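Local structure of putidaredoxin reductase (Pseudomonas putida, 1Q1R) at residues Lys50-Gly55 against Asp138-Arg143; Leu394-Asn399 against Glu410-Ala415; Ala15-Ala20 against Ile32-Asp37. The protein probably passes electrons from NADH through its bound FAD to putidaredoxin, the iron-sulfur protein that supplies cytochrome P450cam. One frame throughout, in Å; residues are numbered along the deposited sequence.

Contact 1 (Lys50-Gly55 against Asp138-Arg143); sequences KAYLAG and DAECIR. With FAD (flavin-adenine dinucleotide), chain C.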
loop_
_atom_site.group_PDB
_atom_site.type_symbol
_atom_site.label_atom_id
_atom_site.label_comp_id
_atom_site.label_asym_id
_atom_site.label_seq_id
_atom_site.Cartn_x
_atom_site.Cartn_y
_atom_site.Cartn_z
ATOM N N LYS A 50 -10.088 -2.441 7.500
ATOM C CA LYS A 50 -10.670 -1.464 8.410
ATOM C C LYS A 50 -12.193 -1.614 8.585
ATOM O O LYS A 50 -12.664 -2.664 9.027
ATOM C CB LYS A 50 -10.309 -0.048 7.931
ATOM C CG LYS A 50 -8.796 0.160 7.777
ATOM C CD LYS A 50 -8.457 1.528 7.186
ATOM C CE LYS A 50 -6.959 1.677 6.968
ATOM N NZ LYS A 50 -6.421 0.690 5.983
ATOM N N ALA A 51 -12.954 -0.580 8.230
ATOM C CA ALA A 51 -14.410 -0.595 8.398
ATOM C C ALA A 51 -15.172 -1.691 7.644
ATOM O O ALA A 51 -16.181 -2.200 8.146
ATOM C CB ALA A 51 -14.996 0.789 8.043
ATOM N N TYR A 52 -14.724 -2.045 6.443
ATOM C CA TYR A 52 -15.424 -3.088 5.706
ATOM C C TYR A 52 -15.142 -4.435 6.374
ATOM O O TYR A 52 -16.051 -5.247 6.559
ATOM C CB TYR A 52 -14.990 -3.136 4.242
ATOM C CG TYR A 52 -15.941 -3.965 3.400
ATOM C CD1 TYR A 52 -17.245 -3.523 3.157
ATOM C CD2 TYR A 52 -15.563 -5.203 2.892
ATOM C CE1 TYR A 52 -18.152 -4.299 2.429
ATOM C CE2 TYR A 52 -16.470 -5.989 2.156
ATOM C CZ TYR A 52 -17.758 -5.525 1.931
ATOM O OH TYR A 52 -18.652 -6.279 1.207
ATOM N N LEU A 53 -13.885 -4.670 6.741
ATOM C CA LEU A 53 -13.530 -5.916 7.409
ATOM C C LEU A 53 -14.305 -5.993 8.721
ATOM O O LEU A 53 -14.624 -7.079 9.199
ATOM C CB LEU A 53 -12.022 -5.983 7.684
ATOM C CG LEU A 53 -11.506 -7.315 8.241
ATOM C CD1 LEU A 53 -11.737 -8.423 7.217
ATOM C CD2 LEU A 53 -10.022 -7.206 8.564
ATOM N N ALA A 54 -14.622 -4.836 9.298
ATOM C CA ALA A 54 -15.380 -4.803 10.546
ATOM C C ALA A 54 -16.882 -5.013 10.291
ATOM O O ALA A 54 -17.665 -5.129 11.241
ATOM C CB ALA A 54 -15.159 -3.465 11.266
ATOM N N GLY A 55 -17.273 -5.057 9.015
ATOM C CA GLY A 55 -18.673 -5.244 8.659
ATOM C C GLY A 55 -19.542 -4.021 8.911
ATOM O O GLY A 55 -20.765 -4.130 9.053
ATOM N N ASP A 138 -11.085 -12.056 -0.685
ATOM C CA ASP A 138 -10.294 -12.362 0.509
ATOM C C ASP A 138 -10.934 -11.728 1.738
ATOM O O ASP A 138 -11.116 -12.378 2.766
ATOM C CB ASP A 138 -8.866 -11.791 0.429
ATOM C CG ASP A 138 -7.993 -12.481 -0.599
ATOM O OD1 ASP A 138 -8.184 -13.688 -0.863
ATOM O OD2 ASP A 138 -7.088 -11.805 -1.123
ATOM N N ALA A 139 -11.236 -10.439 1.628
ATOM C CA ALA A 139 -11.813 -9.685 2.733
ATOM C C ALA A 139 -13.134 -10.253 3.230
ATOM O O ALA A 139 -13.342 -10.375 4.431
ATOM C CB ALA A 139 -11.988 -8.206 2.335
ATOM N N GLU A 140 -14.028 -10.603 2.312
ATOM C CA GLU A 140 -15.325 -11.140 2.710
ATOM C C GLU A 140 -15.200 -12.542 3.318
ATOM O O GLU A 140 -15.898 -12.869 4.282
ATOM C CB GLU A 140 -16.288 -11.100 1.514
ATOM C CG GLU A 140 -16.433 -9.664 0.983
ATOM C CD GLU A 140 -17.551 -9.466 -0.036
ATOM O OE1 GLU A 140 -17.710 -10.298 -0.945
ATOM O OE2 GLU A 140 -18.265 -8.450 0.069
ATOM N N CYS A 141 -14.295 -13.356 2.776
ATOM C CA CYS A 141 -14.068 -14.705 3.305
ATOM C C CYS A 141 -13.554 -14.590 4.742
ATOM O O CYS A 141 -13.979 -15.324 5.637
ATOM C CB CYS A 141 -13.037 -15.445 2.445
ATOM S SG CYS A 141 -12.494 -17.057 3.107
ATOM N N ILE A 142 -12.632 -13.660 4.963
ATOM C CA ILE A 142 -12.093 -13.451 6.297
ATOM C C ILE A 142 -13.162 -12.880 7.238
ATOM O O ILE A 142 -13.371 -13.392 8.344
ATOM C CB ILE A 142 -10.882 -12.484 6.266
ATOM C CG1 ILE A 142 -9.663 -13.186 5.657
ATOM C CG2 ILE A 142 -10.570 -11.986 7.687
ATOM C CD1 ILE A 142 -8.570 -12.230 5.201
ATOM N N ARG A 143 -13.843 -11.820 6.809
ATOM C CA ARG A 143 -14.862 -11.216 7.665
ATOM C C ARG A 143 -15.911 -12.209 8.160
ATOM O O ARG A 143 -16.311 -12.159 9.324
ATOM C CB ARG A 143 -15.577 -10.069 6.957
ATOM C CG ARG A 143 -16.723 -9.507 7.808
ATOM C CD ARG A 143 -17.935 -9.219 6.959
ATOM N NE ARG A 143 -17.872 -7.887 6.388
ATOM C CZ ARG A 143 -18.218 -7.577 5.143
ATOM N NH1 ARG A 143 -18.658 -8.514 4.299
ATOM N NH2 ARG A 143 -18.132 -6.312 4.756
HETATM P PA FAD C . -3.706 -3.181 -7.393
HETATM O O1A FAD C . -3.047 -4.476 -7.099
HETATM O O2A FAD C . -4.725 -2.675 -6.445
HETATM O O5B FAD C . -4.373 -3.241 -8.848
HETATM C C5B FAD C . -3.750 -3.931 -9.938
HETATM C C4B FAD C . -4.820 -4.744 -10.687
HETATM O O4B FAD C . -4.311 -5.141 -12.010
HETATM C C3B FAD C . -5.134 -6.053 -9.946
HETATM O O3B FAD C . -6.534 -6.338 -10.068
HETATM C C2B FAD C . -4.346 -7.081 -10.720
HETATM O O2B FAD C . -4.957 -8.369 -10.602
HETATM C C1B FAD C . -4.496 -6.568 -12.137
HETATM N N9A FAD C . -3.554 -7.183 -13.112
HETATM C C8A FAD C . -2.246 -7.435 -12.924
HETATM N N7A FAD C . -1.751 -8.014 -14.026
HETATM C C5A FAD C . -2.741 -8.125 -14.907
HETATM C C6A FAD C . -2.828 -8.642 -16.202
HETATM N N6A FAD C . -1.757 -9.175 -16.787
HETATM N N1A FAD C . -4.017 -8.603 -16.854
HETATM C C2A FAD C . -5.106 -8.080 -16.273
HETATM N N3A FAD C . -5.042 -7.582 -15.029
HETATM C C4A FAD C . -3.879 -7.595 -14.333
HETATM N N1 FAD C . -2.645 2.367 1.202
HETATM C C2 FAD C . -2.709 3.551 1.947
HETATM O O2 FAD C . -2.172 4.573 1.524
HETATM N N3 FAD C . -3.403 3.561 3.170
HETATM C C4 FAD C . -4.034 2.385 3.639
HETATM O O4 FAD C . -4.674 2.420 4.687
HETATM C C4X FAD C . -3.965 1.198 2.890
HETATM N N5 FAD C . -4.613 0.072 3.306
HETATM C C5X FAD C . -4.627 -1.076 2.568
HETATM C C6 FAD C . -5.335 -2.208 3.022
HETATM C C7 FAD C . -5.370 -3.389 2.246
HETATM C C7M FAD C . -6.121 -4.622 2.782
HETATM C C8 FAD C . -4.696 -3.433 0.999
HETATM C C8M FAD C . -4.734 -4.689 0.114
HETATM C C9 FAD C . -3.990 -2.304 0.547
HETATM C C9A FAD C . -3.951 -1.127 1.326
HETATM N N10 FAD C . -3.255 0.029 0.879
HETATM C C10 FAD C . -3.271 1.198 1.668
HETATM C "C1'" FAD C . -2.500 0.008 -0.411
HETATM C "C2'" FAD C . -3.293 0.718 -1.513
HETATM O "O2'" FAD C . -4.635 0.221 -1.516
HETATM C "C3'" FAD C . -2.644 0.494 -2.891
HETATM O "O3'" FAD C . -1.271 0.902 -2.834
HETATM C "C4'" FAD C . -3.377 1.298 -3.973
HETATM O "O4'" FAD C . -4.748 0.895 -4.022
HETATM C "C5'" FAD C . -2.754 1.103 -5.366
HETATM O "O5'" FAD C . -2.999 -0.211 -5.895
HETATM P P FAD C . -2.687 -0.490 -7.456
HETATM O O1P FAD C . -3.860 -0.059 -8.245
HETATM O O2P FAD C . -1.377 0.123 -7.770
HETATM O O3P FAD C . -2.504 -2.101 -7.539
#
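The type I turn from Tyr52 to Gly55, in the loop that leaves the FAD-binding sheet and carries Lys50 to the flavin, docks on Glu140 and Arg143 of helix 136-144. Arg143 does most of the gripping. Its CG is anti to the backbone N (chi1 175°), and bends further along the chain bring the guanidinium back over Tyr52. NH2 donates to Tyr52 O at 3.0 Å, while NE adds a weak bond to the same oxygen. Gly55 N closes the turn on that carbonyl from the opposite face of its plane, so Tyr52 O has protein donors on both faces. NH2 also hangs over the ring, and Arg143 CZ lies 4.0 Å from the Tyr52 ring centroid, a cation-pi contact. With the two planes 62° apart, the guanidinium is steeply tilted to the ring rather than stacked flat on it.

At the rim of the same ring, Tyr52 OH donates to Glu140 OE2 over a very short 2.5 Å. The carboxylate is only 24° from coplanar with the ring. Next to Tyr52 in the turn, Leu53 makes the apolar part: its CD1 meets Ile142 CG2 at 3.8 Å and also touches the carbonyl oxygen of Ala139, while Arg143 CG brushes Leu53 O. At the start of the loop, Lys50 NZ donates to FAD O4 at 2.8 Å, and it also forms a salt bridge with Glu163.

Tyr52 thus sits between opposite charges, the cation over its face and the anion at its hydroxyl. The carboxylate would probably enrich the ring in electrons and so strengthen its attraction for Arg143, while the shared carbonyl bonds hold the guanidinium beside the turn.

Contact 2 (Leu394-Asn399 against Glu410-Ala415); sequences LPVEPN and EIIAAA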
loop_
_atom_site.group_PDB
_atom_site.type_symbol
_atom_site.label_atom_id
_atom_site.label_comp_id
_atom_site.label_asym_id
_atom_site.label_seq_id
_atom_site.Cartn_x
_atom_site.Cartn_y
_atom_site.Cartn_z
ATOM N N LEU A 394 13.009 22.066 4.478
ATOM C CA LEU A 394 13.185 23.166 5.418
ATOM C C LEU A 394 14.201 22.849 6.511
ATOM O O LEU A 394 14.148 21.791 7.139
ATOM C CB LEU A 394 11.848 23.539 6.057
ATOM C CG LEU A 394 10.740 24.031 5.126
ATOM C CD1 LEU A 394 9.555 24.479 5.954
ATOM C CD2 LEU A 394 11.247 25.177 4.271
ATOM N N PRO A 395 15.141 23.777 6.754
ATOM C CA PRO A 395 16.187 23.623 7.772
ATOM C C PRO A 395 15.694 23.832 9.205
ATOM O O PRO A 395 16.204 24.692 9.929
ATOM C CB PRO A 395 17.212 24.671 7.357
ATOM C CG PRO A 395 16.348 25.772 6.832
ATOM C CD PRO A 395 15.330 25.025 5.992
ATOM N N VAL A 396 14.704 23.049 9.619
ATOM C CA VAL A 396 14.173 23.173 10.970
ATOM C C VAL A 396 15.231 22.798 12.007
ATOM O O VAL A 396 16.013 21.869 11.798
ATOM C CB VAL A 396 12.946 22.269 11.178
ATOM C CG1 VAL A 396 11.789 22.761 10.329
ATOM C CG2 VAL A 396 13.296 20.825 10.831
ATOM N N GLU A 397 15.246 23.520 13.123
ATOM C CA GLU A 397 16.204 23.267 14.195
ATOM C C GLU A 397 15.918 21.952 14.912
ATOM O O GLU A 397 14.923 21.825 15.620
ATOM C CB GLU A 397 16.177 24.409 15.215
ATOM C CG GLU A 397 17.079 24.166 16.423
ATOM C CD GLU A 397 18.505 23.825 16.016
ATOM O OE1 GLU A 397 19.118 24.627 15.278
ATOM O OE2 GLU A 397 19.009 22.758 16.430
ATOM N N PRO A 398 16.800 20.960 14.751
ATOM C CA PRO A 398 16.606 19.660 15.400
ATOM C C PRO A 398 16.378 19.752 16.907
ATOM O O PRO A 398 15.503 19.079 17.457
ATOM C CB PRO A 398 17.892 18.910 15.060
ATOM C CG PRO A 398 18.269 19.484 13.733
ATOM C CD PRO A 398 18.028 20.959 13.937
ATOM N N ASN A 399 17.159 20.599 17.568
ATOM C CA ASN A 399 17.058 20.749 19.015
ATOM C C ASN A 399 15.732 21.308 19.532
ATOM O O ASN A 399 15.516 21.363 20.736
ATOM C CB ASN A 399 18.229 21.591 19.537
ATOM C CG ASN A 399 19.582 20.977 19.196
ATOM O OD1 ASN A 399 19.729 19.750 19.161
ATOM N ND2 ASN A 399 20.578 21.826 18.950
ATOM N N GLU A 410 6.141 27.740 14.357
ATOM C CA GLU A 410 7.191 28.732 14.569
ATOM C C GLU A 410 8.574 28.194 14.232
ATOM O O GLU A 410 9.446 28.946 13.799
ATOM C CB GLU A 410 7.151 29.262 16.005
ATOM C CG GLU A 410 5.969 30.198 16.259
ATOM C CD GLU A 410 5.829 31.283 15.179
ATOM O OE1 GLU A 410 6.734 32.147 15.052
ATOM O OE2 GLU A 410 4.807 31.265 14.450
ATOM N N ILE A 411 8.776 26.894 14.421
ATOM C CA ILE A 411 10.058 26.280 14.094
ATOM C C ILE A 411 10.204 26.369 12.576
ATOM O O ILE A 411 11.281 26.661 12.044
ATOM C CB ILE A 411 10.094 24.799 14.535
ATOM C CG1 ILE A 411 9.976 24.716 16.061
ATOM C CG2 ILE A 411 11.383 24.140 14.059
ATOM C CD1 ILE A 411 9.853 23.300 16.609
ATOM N N ILE A 412 9.095 26.130 11.886
ATOM C CA ILE A 412 9.065 26.190 10.435
ATOM C C ILE A 412 9.277 27.623 9.961
ATOM O O ILE A 412 10.045 27.872 9.032
ATOM C CB ILE A 412 7.719 25.659 9.903
ATOM C CG1 ILE A 412 7.617 24.156 10.196
ATOM C CG2 ILE A 412 7.585 25.958 8.413
ATOM C CD1 ILE A 412 6.250 23.568 9.927
ATOM N N ALA A 413 8.604 28.566 10.610
ATOM C CA ALA A 413 8.732 29.972 10.250
ATOM C C ALA A 413 10.191 30.396 10.318
ATOM O O ALA A 413 10.709 31.042 9.404
ATOM C CB ALA A 413 7.891 30.832 11.187
ATOM N N ALA A 414 10.859 30.017 11.400
ATOM C CA ALA A 414 12.260 30.366 11.585
ATOM C C ALA A 414 13.132 29.785 10.473
ATOM O O ALA A 414 14.007 30.468 9.943
ATOM C CB ALA A 414 12.741 29.876 12.943
ATOM N N ALA A 415 12.896 28.522 10.130
ATOM C CA ALA A 415 13.665 27.858 9.082
ATOM C C ALA A 415 13.506 28.586 7.748
ATOM O O ALA A 415 14.478 28.802 7.027
ATOM C CB ALA A 415 13.221 26.404 8.947
HETATM O O HOH W 1 13.846 25.966 12.956
#
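The flat groups here are peptides, with no aromatic ring among them: the Ala415 methyl sits squarely over one face of the Pro395-Val396 peptide, its CB 3.6 Å from Pro395 C. The pyrrolidine ring of Pro395 comes alongside, bringing its CG to 3.8 Å from Ala415 CB and touching Ala415 O as well. Pro395 is the centre of an inverse gamma turn, closed by a weak bond from Val396 N to Leu394 O, and this tight bend lays the chain along helix 408-421.

Leu394 and Val396 continue the contact along the helix. Leu394 CD1 presses on Ile412 CG2 at 3.5 Å, closer than usual for two methyls. Val396 crosses Ile411 at about a right angle, CB to CG2 3.8 Å, and its CG1, anti to the carbonyl carbon (chi1 -67°), touches both Ile411 CG2 and Ala415 CB. Helix 380-391 supplies Ile389, which packs on both Val396 and Ile412. An alanine in place of Pro395 would probably leave the side of Ala415 less covered and let the tight turn relax.

No direct hydrogen bond joins the segments. Instead a water accepts from Glu397 N at 2.8 Å and donates to Ile411 O at the same distance. Glu397 meanwhile turns its carboxylate to cap the next helix, with Asn399 N donating to the anti lone pair of OE2. The contact in this C-terminal domain therefore rests on apolar shape, while the water gives Glu397 N an acceptor and Ile411 O a second donor beside its helix bond from Ala415 N, bridging the two segments.

Contact 3 (Ala15-Ala20 against Ile32-Asp37); sequences AGVEVA and IRLVGD. With FAD (flavin-adenine dinucleotide), chain C.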
loop_
_atom_site.group_PDB
_atom_site.type_symbol
_atom_site.label_atom_id
_atom_site.label_comp_id
_atom_site.label_asym_id
_atom_site.label_seq_id
_atom_site.Cartn_x
_atom_site.Cartn_y
_atom_site.Cartn_z
ATOM N N ALA A 15 -4.831 2.647 -9.134
ATOM C CA ALA A 15 -3.893 3.252 -10.076
ATOM C C ALA A 15 -4.459 3.319 -11.490
ATOM O O ALA A 15 -4.489 4.388 -12.104
ATOM C CB ALA A 15 -2.576 2.483 -10.069
ATOM N N GLY A 16 -4.915 2.180 -12.005
ATOM C CA GLY A 16 -5.467 2.152 -13.349
ATOM C C GLY A 16 -6.710 2.998 -13.530
ATOM O O GLY A 16 -6.811 3.770 -14.485
ATOM N N VAL A 17 -7.663 2.855 -12.614
ATOM C CA VAL A 17 -8.914 3.603 -12.675
ATOM C C VAL A 17 -8.690 5.115 -12.588
ATOM O O VAL A 17 -9.352 5.885 -13.289
ATOM C CB VAL A 17 -9.880 3.152 -11.541
ATOM C CG1 VAL A 17 -11.075 4.084 -11.457
ATOM C CG2 VAL A 17 -10.352 1.718 -11.807
ATOM N N GLU A 18 -7.762 5.535 -11.727
ATOM C CA GLU A 18 -7.462 6.959 -11.563
ATOM C C GLU A 18 -6.838 7.515 -12.854
ATOM O O GLU A 18 -7.062 8.666 -13.220
ATOM C CB GLU A 18 -6.513 7.156 -10.381
ATOM C CG GLU A 18 -6.264 8.607 -9.992
ATOM C CD GLU A 18 -7.545 9.371 -9.709
ATOM O OE1 GLU A 18 -8.448 8.819 -9.040
ATOM O OE2 GLU A 18 -7.644 10.535 -10.156
ATOM N N VAL A 19 -6.055 6.693 -13.542
ATOM C CA VAL A 19 -5.448 7.125 -14.798
ATOM C C VAL A 19 -6.579 7.322 -15.806
ATOM O O VAL A 19 -6.665 8.352 -16.479
ATOM C CB VAL A 19 -4.455 6.068 -15.341
ATOM C CG1 VAL A 19 -4.111 6.365 -16.801
ATOM C CG2 VAL A 19 -3.188 6.068 -14.502
ATOM N N ALA A 20 -7.462 6.332 -15.883
ATOM C CA ALA A 20 -8.593 6.372 -16.803
ATOM C C ALA A 20 -9.450 7.630 -16.637
ATOM O O ALA A 20 -9.642 8.388 -17.593
ATOM C CB ALA A 20 -9.456 5.120 -16.621
ATOM N N ILE A 32 -10.494 5.047 -24.256
ATOM C CA ILE A 32 -9.822 4.551 -23.062
ATOM C C ILE A 32 -10.339 3.158 -22.724
ATOM O O ILE A 32 -11.535 2.960 -22.523
ATOM C CB ILE A 32 -10.080 5.479 -21.858
ATOM C CG1 ILE A 32 -9.670 6.912 -22.212
ATOM C CG2 ILE A 32 -9.307 4.980 -20.638
ATOM C CD1 ILE A 32 -10.027 7.935 -21.155
ATOM N N ARG A 33 -9.433 2.191 -22.665
ATOM C CA ARG A 33 -9.819 0.828 -22.339
ATOM C C ARG A 33 -9.161 0.340 -21.060
ATOM O O ARG A 33 -7.938 0.293 -20.963
ATOM C CB ARG A 33 -9.457 -0.130 -23.479
ATOM C CG ARG A 33 -10.658 -0.634 -24.262
ATOM C CD ARG A 33 -10.392 -2.014 -24.849
ATOM N NE ARG A 33 -11.617 -2.655 -25.326
ATOM C CZ ARG A 33 -12.267 -2.301 -26.429
ATOM N NH1 ARG A 33 -11.811 -1.305 -27.181
ATOM N NH2 ARG A 33 -13.378 -2.937 -26.780
ATOM N N LEU A 34 -9.986 -0.011 -20.078
ATOM C CA LEU A 34 -9.502 -0.538 -18.811
ATOM C C LEU A 34 -9.655 -2.042 -18.905
ATOM O O LEU A 34 -10.745 -2.534 -19.175
ATOM C CB LEU A 34 -10.346 -0.024 -17.645
ATOM C CG LEU A 34 -9.910 1.235 -16.898
ATOM C CD1 LEU A 34 -10.976 1.593 -15.886
ATOM C CD2 LEU A 34 -8.568 0.999 -16.199
ATOM N N VAL A 35 -8.567 -2.771 -18.695
ATOM C CA VAL A 35 -8.617 -4.223 -18.763
ATOM C C VAL A 35 -8.014 -4.811 -17.498
ATOM O O VAL A 35 -6.873 -4.516 -17.156
ATOM C CB VAL A 35 -7.833 -4.743 -19.986
ATOM C CG1 VAL A 35 -7.990 -6.255 -20.099
ATOM C CG2 VAL A 35 -8.332 -4.054 -21.252
ATOM N N GLY A 36 -8.786 -5.637 -16.800
ATOM C CA GLY A 36 -8.284 -6.241 -15.580
ATOM C C GLY A 36 -8.744 -7.672 -15.401
ATOM O O GLY A 36 -9.815 -8.052 -15.880
ATOM N N ASP A 37 -7.943 -8.478 -14.715
ATOM C CA ASP A 37 -8.323 -9.864 -14.501
ATOM C C ASP A 37 -9.373 -9.984 -13.405
ATOM O O ASP A 37 -10.037 -11.011 -13.288
ATOM C CB ASP A 37 -7.099 -10.731 -14.180
ATOM C CG ASP A 37 -6.295 -10.225 -12.993
ATOM O OD1 ASP A 37 -5.342 -10.933 -12.595
ATOM O OD2 ASP A 37 -6.596 -9.137 -12.461
HETATM P PA FAD C . -3.706 -3.181 -7.393
HETATM O O1A FAD C . -3.047 -4.476 -7.099
HETATM O O2A FAD C . -4.725 -2.675 -6.445
HETATM O O5B FAD C . -4.373 -3.241 -8.848
HETATM C C5B FAD C . -3.750 -3.931 -9.938
HETATM C C4B FAD C . -4.820 -4.744 -10.687
HETATM O O4B FAD C . -4.311 -5.141 -12.010
HETATM C C3B FAD C . -5.134 -6.053 -9.946
HETATM O O3B FAD C . -6.534 -6.338 -10.068
HETATM C C2B FAD C . -4.346 -7.081 -10.720
HETATM O O2B FAD C . -4.957 -8.369 -10.602
HETATM C C1B FAD C . -4.496 -6.568 -12.137
HETATM N N9A FAD C . -3.554 -7.183 -13.112
HETATM C C8A FAD C . -2.246 -7.435 -12.924
HETATM N N7A FAD C . -1.751 -8.014 -14.026
HETATM C C5A FAD C . -2.741 -8.125 -14.907
HETATM C C6A FAD C . -2.828 -8.642 -16.202
HETATM N N6A FAD C . -1.757 -9.175 -16.787
HETATM N N1A FAD C . -4.017 -8.603 -16.854
HETATM C C2A FAD C . -5.106 -8.080 -16.273
HETATM N N3A FAD C . -5.042 -7.582 -15.029
HETATM C C4A FAD C . -3.879 -7.595 -14.333
HETATM N N1 FAD C . -2.645 2.367 1.202
HETATM C C2 FAD C . -2.709 3.551 1.947
HETATM O O2 FAD C . -2.172 4.573 1.524
HETATM N N3 FAD C . -3.403 3.561 3.170
HETATM C C4 FAD C . -4.034 2.385 3.639
HETATM O O4 FAD C . -4.674 2.420 4.687
HETATM C C4X FAD C . -3.965 1.198 2.890
HETATM N N5 FAD C . -4.613 0.072 3.306
HETATM C C5X FAD C . -4.627 -1.076 2.568
HETATM C C6 FAD C . -5.335 -2.208 3.022
HETATM C C7 FAD C . -5.370 -3.389 2.246
HETATM C C7M FAD C . -6.121 -4.622 2.782
HETATM C C8 FAD C . -4.696 -3.433 0.999
HETATM C C8M FAD C . -4.734 -4.689 0.114
HETATM C C9 FAD C . -3.990 -2.304 0.547
HETATM C C9A FAD C . -3.951 -1.127 1.326
HETATM N N10 FAD C . -3.255 0.029 0.879
HETATM C C10 FAD C . -3.271 1.198 1.668
HETATM C "C1'" FAD C . -2.500 0.008 -0.411
HETATM C "C2'" FAD C . -3.293 0.718 -1.513
HETATM O "O2'" FAD C . -4.635 0.221 -1.516
HETATM C "C3'" FAD C . -2.644 0.494 -2.891
HETATM O "O3'" FAD C . -1.271 0.902 -2.834
HETATM C "C4'" FAD C . -3.377 1.298 -3.973
HETATM O "O4'" FAD C . -4.748 0.895 -4.022
HETATM C "C5'" FAD C . -2.754 1.103 -5.366
HETATM O "O5'" FAD C . -2.999 -0.211 -5.895
HETATM P P FAD C . -2.687 -0.490 -7.456
HETATM O O1P FAD C . -3.860 -0.059 -8.245
HETATM O O2P FAD C . -1.377 0.123 -7.770
HETATM O O3P FAD C . -2.504 -2.101 -7.539
#
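Helix 15-20 runs over strand 32-35 almost antiparallel, the two axes at 170° and 9.3 Å apart at closest approach, with Ala20 and Ile32 the nearest pair of CA atoms. Leu34 carries most of the interface from the strand, and its two methyls divide the work. CD1 reaches Ala20 CB at 3.9 Å and lies against Val17 CG2, the two side chains crossing at about a right angle; CD2 rests on the backbone of Gly16, 3.7 Å from its carbonyl oxygen, where a methyl on the glycine would just touch it. One step back along the strand's inner face, Ile32 brackets Ala20: its CG2, anti to the backbone N, lies 4.0 Å from Ala20 CB, and CD1 extends to Ala20 O.

This is the helix-on-sheet packing of a Rossmann-type beta-alpha-beta unit, in which strand 6-10 leads through helix 14-25 to strand 31-35, lying beside its partner in a parallel sheet. Ile9 of strand 6-10 and Ile75 of strand 75-78 also touch Ala20, extending the apolar floor. Gly16 fits the last glycine of a GxGxxG pattern with Gly11 and Gly13, consistent with a dinucleotide-binding turn.

Both grips on FAD lie at one edge of the unit, the start of the helix and the end of the strand. Near the start of the helix, Ala15 N donates to FAD O1P at 3.0 Å and 158°, where the helix dipole would probably help to stabilise the phosphate charge. Past the strand, Gly36 CA comes close to the adenine, and Asp37 OD2 accepts the adenosine ribose hydroxyl O2B at 2.6 Å, an acidic residue gripping the ribose just beyond the second strand.

In the fold
Along the chain contact 3 comes first, then contact 1, then contact 2. Contact 3 packs helix 14-25 on strand 31-35 of the first parallel sheet; that strand then leads into the loop bearing 50-55, whose partner helix 136-144 follows strand 130-132 of the second parallel sheet. The centres of contacts 1 and 3 are about 25 Å apart, yet both touch FAD, contact 1 at the flavin and contact 3 at the pyrophosphate and adenosine, so one cofactor spans them. Contact 2 stands apart, about 43 Å from contact 1 and about 42 Å from contact 3 between centres, in the C-terminal domain, where it packs 394-399 against the last helix, 408-421. Contacts 1 and 2 lie on opposite sides of the chain's centre.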